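Local coordinates for exported protein (Bacteroides fragilis, PDB 3MSW) that is of unknown function but is a putative exported protein with a single-layer antiparallel sheet, evolved from beta-hairpin repeats, at residues G16-N28 with L35-T47. Residues are numbered along the deposited sequence; the frame is centred on the assembly and turned at random. Where two conformers were deposited one is given.
Sequences GGKLVCREIYAMN and LNPVKMYKYSYDT
Lys18 sets its CD over the centre of the Tyr45 ring, 3.8 Å from the centroid and almost on the normal, while Tyr45 OH reaches past to donate to Leu19 O (2.7 Å) in the carbonyl plane, on a lone pair. A water links Lys18 NZ to Thr47 OG1 beyond. The CD2 branch of Leu19 leans against the next ring: CG is anti to the backbone N (chi1 174°), which brings CD2 within 3.6 Å of Tyr43 CE1. Strands 18-27 and 35-46 form an antiparallel beta hairpin in the single-layer sheet, flanked by strands 9-15 and 51-60. Backbone bonds join Arg22 with Tyr41 in both directions; at a classic beta bulge Val38 and Lys39 both face Ile24, Val38 N donating to Ile24 O (2.8 Å) and Lys39 N weakly to the same oxygen. On the face of Arg22 and Tyr41, Ile24 CD1 nestles obliquely by Tyr41 CE2 (4.0 Å), and the Arg22 methylenes run past Tyr41 CD2 before the chain bends at chi3 and NE meets Asp12 in a salt bridge. On the other face, Cys21 SG rests on Met40 CG (3.6 Å). Tyr25 and Leu35 cross at about a right angle, CB against CB at 3.7 Å; Trp66 touches Glu23, Pro37 and Met40.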
loop_
_atom_site.group_PDB
_atom_site.type_symbol
_atom_site.label_atom_id
_atom_site.label_comp_id
_atom_site.label_asym_id
_atom_site.label_seq_id
_atom_site.Cartn_x
_atom_site.Cartn_y
_atom_site.Cartn_z
ATOM N N GLY A 16 4.875 -19.651 -5.432
ATOM C CA GLY A 16 5.706 -19.560 -6.637
ATOM C C GLY A 16 6.802 -18.511 -6.535
ATOM O O GLY A 16 7.102 -17.825 -7.517
ATOM N N GLY A 17 7.368 -18.362 -5.330
ATOM C CA GLY A 17 8.436 -17.397 -5.048
ATOM C C GLY A 17 8.023 -15.964 -4.789
ATOM O O GLY A 17 8.893 -15.096 -4.611
ATOM N N LYS A 18 6.701 -15.682 -4.750
ATOM C CA LYS A 18 6.215 -14.321 -4.508
ATOM C C LYS A 18 5.382 -14.241 -3.245
ATOM O O LYS A 18 4.728 -15.220 -2.870
ATOM C CB LYS A 18 5.401 -13.818 -5.703
ATOM C CG LYS A 18 6.255 -13.534 -6.943
ATOM C CD LYS A 18 5.418 -12.888 -8.045
ATOM C CE LYS A 18 6.217 -12.404 -9.236
ATOM N NZ LYS A 18 6.959 -13.518 -9.860
ATOM N N LEU A 19 5.389 -13.074 -2.601
ATOM C CA LEU A 19 4.600 -12.839 -1.403
ATOM C C LEU A 19 3.135 -12.662 -1.795
ATOM O O LEU A 19 2.800 -11.729 -2.524
ATOM C CB LEU A 19 5.135 -11.583 -0.694
ATOM C CG LEU A 19 4.339 -11.103 0.508
ATOM C CD1 LEU A 19 4.414 -12.093 1.637
ATOM C CD2 LEU A 19 4.827 -9.715 0.978
ATOM N N VAL A 20 2.260 -13.560 -1.332
ATOM C CA VAL A 20 0.829 -13.465 -1.664
ATOM C C VAL A 20 -0.020 -12.975 -0.475
ATOM O O VAL A 20 -1.123 -12.472 -0.660
ATOM C CB VAL A 20 0.250 -14.745 -2.334
ATOM C CG1 VAL A 20 0.916 -14.999 -3.690
ATOM C CG2 VAL A 20 0.354 -15.971 -1.416
ATOM N N CYS A 21 0.489 -13.127 0.729
ATOM C CA CYS A 21 -0.250 -12.653 1.904
ATOM C C CYS A 21 0.694 -12.273 2.993
ATOM O O CYS A 21 1.674 -12.973 3.232
ATOM C CB CYS A 21 -1.248 -13.714 2.384
ATOM S SG CYS A 21 -2.221 -13.198 3.821
ATOM N N ARG A 22 0.411 -11.167 3.672
ATOM C CA ARG A 22 1.193 -10.784 4.835
ATOM C C ARG A 22 0.189 -10.462 5.930
ATOM O O ARG A 22 -0.665 -9.585 5.739
ATOM C CB ARG A 22 2.119 -9.569 4.581
ATOM C CG ARG A 22 2.691 -9.025 5.933
ATOM C CD ARG A 22 3.827 -8.048 5.687
ATOM N NE ARG A 22 4.916 -8.744 5.007
ATOM C CZ ARG A 22 6.001 -8.156 4.527
ATOM N NH1 ARG A 22 6.164 -6.848 4.656
ATOM N NH2 ARG A 22 6.927 -8.870 3.902
ATOM N N GLU A 23 0.290 -11.163 7.067
ATOM C CA GLU A 23 -0.612 -10.909 8.196
ATOM C C GLU A 23 0.148 -10.242 9.332
ATOM O O GLU A 23 1.223 -10.701 9.694
ATOM C CB GLU A 23 -1.313 -12.195 8.646
ATOM C CG GLU A 23 -2.458 -11.879 9.603
ATOM C CD GLU A 23 -3.340 -13.057 9.979
ATOM O OE1 GLU A 23 -3.361 -14.048 9.216
ATOM O OE2 GLU A 23 -3.998 -12.996 11.042
ATOM N N ILE A 24 -0.412 -9.159 9.885
ATOM C CA ILE A 24 0.201 -8.375 10.960
ATOM C C ILE A 24 -0.472 -8.684 12.259
ATOM O O ILE A 24 -1.697 -8.621 12.336
ATOM C CB ILE A 24 0.155 -6.844 10.659
ATOM C CG1 ILE A 24 0.593 -6.473 9.199
ATOM C CG2 ILE A 24 0.852 -5.998 11.764
ATOM C CD1 ILE A 24 1.968 -6.730 8.831
ATOM N N TYR A 25 0.333 -8.919 13.311
ATOM C CA TYR A 25 -0.157 -9.230 14.669
ATOM C C TYR A 25 0.439 -8.338 15.701
ATOM O O TYR A 25 1.545 -7.850 15.527
ATOM C CB TYR A 25 0.244 -10.655 15.092
ATOM C CG TYR A 25 -0.237 -11.756 14.171
ATOM C CD1 TYR A 25 0.514 -12.143 13.064
ATOM C CD2 TYR A 25 -1.417 -12.444 14.434
ATOM C CE1 TYR A 25 0.079 -13.160 12.216
ATOM C CE2 TYR A 25 -1.849 -13.482 13.608
ATOM C CZ TYR A 25 -1.094 -13.839 12.504
ATOM O OH TYR A 25 -1.530 -14.833 11.671
ATOM N N ALA A 26 -0.252 -8.236 16.858
ATOM C CA ALA A 26 0.257 -7.573 18.044
ATOM C C ALA A 26 -0.067 -8.498 19.199
ATOM O O ALA A 26 -1.070 -9.231 19.139
ATOM C CB ALA A 26 -0.440 -6.226 18.230
HETATM N N MSE A 27 0.773 -8.489 20.260
HETATM C CA MSE A 27 0.520 -9.266 21.469
HETATM C C MSE A 27 -0.312 -8.378 22.406
HETATM O O MSE A 27 0.184 -7.324 22.820
HETATM C CB MSE A 27 1.845 -9.706 22.123
HETATM C CG MSE A 27 3.001 -8.723 21.920
HETATM SE SE MSE A 27 4.690 -9.604 22.183
HETATM C CE MSE A 27 5.252 -9.723 20.342
ATOM N N ASN A 28 -1.579 -8.742 22.675
ATOM C CA ASN A 28 -2.416 -7.914 23.556
ATOM C C ASN A 28 -2.717 -8.520 24.926
ATOM O O ASN A 28 -3.349 -7.860 25.752
ATOM C CB ASN A 28 -3.640 -7.302 22.837
ATOM C CG ASN A 28 -3.293 -6.486 21.600
ATOM O OD1 ASN A 28 -2.390 -5.633 21.604
ATOM N ND2 ASN A 28 -4.016 -6.719 20.509
ATOM N N LEU A 35 -1.019 -13.951 19.765
ATOM C CA LEU A 35 -0.797 -12.798 18.908
ATOM C C LEU A 35 -2.128 -12.493 18.239
ATOM O O LEU A 35 -2.695 -13.355 17.567
ATOM C CB LEU A 35 0.309 -13.097 17.869
ATOM C CG LEU A 35 1.714 -13.308 18.428
ATOM C CD1 LEU A 35 2.632 -13.897 17.363
ATOM C CD2 LEU A 35 2.287 -12.010 18.976
ATOM N N ASN A 36 -2.640 -11.295 18.457
ATOM C CA ASN A 36 -3.919 -10.891 17.892
ATOM C C ASN A 36 -3.758 -10.317 16.480
ATOM O O ASN A 36 -2.928 -9.427 16.279
ATOM C CB ASN A 36 -4.629 -9.873 18.800
ATOM C CG ASN A 36 -4.793 -10.360 20.208
ATOM O OD1 ASN A 36 -4.201 -9.814 21.139
ATOM N ND2 ASN A 36 -5.533 -11.452 20.382
ATOM N N PRO A 37 -4.620 -10.746 15.528
ATOM C CA PRO A 37 -4.552 -10.171 14.170
ATOM C C PRO A 37 -4.951 -8.711 14.169
ATOM O O PRO A 37 -5.821 -8.295 14.939
ATOM C CB PRO A 37 -5.514 -11.029 13.342
ATOM C CG PRO A 37 -6.386 -11.714 14.317
ATOM C CD PRO A 37 -5.692 -11.758 15.649
ATOM N N VAL A 38 -4.259 -7.920 13.363
ATOM C CA VAL A 38 -4.497 -6.484 13.268
ATOM C C VAL A 38 -4.760 -6.103 11.818
ATOM O O VAL A 38 -5.686 -5.337 11.524
ATOM C CB VAL A 38 -3.285 -5.684 13.878
ATOM C CG1 VAL A 38 -3.375 -4.196 13.560
ATOM C CG2 VAL A 38 -3.201 -5.880 15.395
ATOM N N LYS A 39 -3.913 -6.613 10.904
ATOM C CA LYS A 39 -3.977 -6.222 9.512
ATOM C C LYS A 39 -3.601 -7.389 8.642
ATOM O O LYS A 39 -2.876 -8.289 9.080
ATOM C CB LYS A 39 -2.967 -5.051 9.284
ATOM C CG LYS A 39 -3.474 -3.889 8.422
ATOM C CD LYS A 39 -4.536 -3.057 9.157
ATOM C CE LYS A 39 -4.107 -1.645 9.464
ATOM N NZ LYS A 39 -5.221 -0.921 10.099
HETATM N N MSE A 40 -4.127 -7.402 7.421
HETATM C CA MSE A 40 -3.759 -8.410 6.429
HETATM C C MSE A 40 -3.643 -7.811 5.036
HETATM O O MSE A 40 -4.538 -7.089 4.584
HETATM C CB MSE A 40 -4.696 -9.598 6.435
HETATM C CG MSE A 40 -4.228 -10.702 5.452
HETATM SE SE MSE A 40 -5.308 -12.155 5.746
HETATM C CE MSE A 40 -7.011 -11.430 5.042
ATOM N N TYR A 41 -2.538 -8.133 4.350
ATOM C CA TYR A 41 -2.312 -7.684 2.981
ATOM C C TYR A 41 -2.354 -8.882 2.077
ATOM O O TYR A 41 -1.698 -9.891 2.359
ATOM C CB TYR A 41 -0.951 -6.995 2.827
ATOM C CG TYR A 41 -0.648 -5.927 3.855
ATOM C CD1 TYR A 41 -1.550 -4.899 4.109
ATOM C CD2 TYR A 41 0.584 -5.884 4.498
ATOM C CE1 TYR A 41 -1.256 -3.883 5.020
ATOM C CE2 TYR A 41 0.885 -4.880 5.424
ATOM C CZ TYR A 41 -0.039 -3.881 5.680
ATOM O OH TYR A 41 0.244 -2.891 6.587
ATOM N N LYS A 42 -3.114 -8.762 0.993
ATOM C CA LYS A 42 -3.230 -9.789 -0.045
ATOM C C LYS A 42 -2.647 -9.216 -1.329
ATOM O O LYS A 42 -3.009 -8.110 -1.720
ATOM C CB LYS A 42 -4.698 -10.196 -0.261
ATOM C CG LYS A 42 -5.350 -10.863 0.959
ATOM C CD LYS A 42 -4.919 -12.326 1.093
ATOM C CE LYS A 42 -5.645 -13.023 2.209
ATOM N NZ LYS A 42 -4.909 -14.217 2.692
ATOM N N TYR A 43 -1.735 -9.947 -1.981
ATOM C CA TYR A 43 -1.097 -9.463 -3.208
ATOM C C TYR A 43 -1.520 -10.243 -4.437
ATOM O O TYR A 43 -1.510 -11.468 -4.430
ATOM C CB TYR A 43 0.430 -9.494 -3.064
ATOM C CG TYR A 43 0.920 -8.760 -1.833
ATOM C CD1 TYR A 43 0.938 -9.383 -0.589
ATOM C CD2 TYR A 43 1.457 -7.477 -1.930
ATOM C CE1 TYR A 43 1.397 -8.723 0.542
ATOM C CE2 TYR A 43 1.953 -6.818 -0.806
ATOM C CZ TYR A 43 1.931 -7.449 0.425
ATOM O OH TYR A 43 2.399 -6.804 1.545
ATOM N N SER A 44 -1.948 -9.519 -5.474
ATOM C CA SER A 44 -2.384 -10.091 -6.738
ATOM C C SER A 44 -1.451 -9.549 -7.846
ATOM O O SER A 44 -1.389 -8.337 -8.094
ATOM C CB SER A 44 -3.850 -9.740 -6.974
ATOM O OG SER A 44 -4.195 -9.938 -8.334
ATOM N N TYR A 45 -0.671 -10.447 -8.446
ATOM C CA TYR A 45 0.322 -10.119 -9.470
ATOM C C TYR A 45 -0.230 -10.400 -10.837
ATOM O O TYR A 45 -1.034 -11.321 -11.012
ATOM C CB TYR A 45 1.586 -10.995 -9.275
ATOM C CG TYR A 45 2.251 -10.764 -7.943
ATOM C CD1 TYR A 45 3.137 -9.705 -7.758
ATOM C CD2 TYR A 45 1.990 -11.597 -6.859
ATOM C CE1 TYR A 45 3.713 -9.453 -6.516
ATOM C CE2 TYR A 45 2.560 -11.357 -5.612
ATOM C CZ TYR A 45 3.390 -10.258 -5.435
ATOM O OH TYR A 45 3.958 -10.016 -4.211
ATOM N N ASP A 46 0.227 -9.650 -11.814
ATOM C CA ASP A 46 -0.102 -9.896 -13.223
ATOM C C ASP A 46 1.098 -9.455 -14.013
ATOM O O ASP A 46 1.232 -8.270 -14.352
ATOM C CB ASP A 46 -1.396 -9.183 -13.658
ATOM C CG ASP A 46 -1.956 -9.652 -14.991
ATOM O OD1 ASP A 46 -1.151 -9.989 -15.893
ATOM O OD2 ASP A 46 -3.182 -9.561 -15.179
ATOM N N THR A 47 2.018 -10.407 -14.246
ATOM C CA THR A 47 3.272 -10.161 -14.954
ATOM C C THR A 47 3.022 -9.612 -16.358
ATOM O O THR A 47 3.664 -8.635 -16.736
ATOM C CB THR A 47 4.208 -11.398 -14.847
ATOM O OG1 THR A 47 4.579 -11.541 -13.464
ATOM C CG2 THR A 47 5.474 -11.255 -15.698
HETATM O O HOH W 1 7.250 -12.796 -12.493
#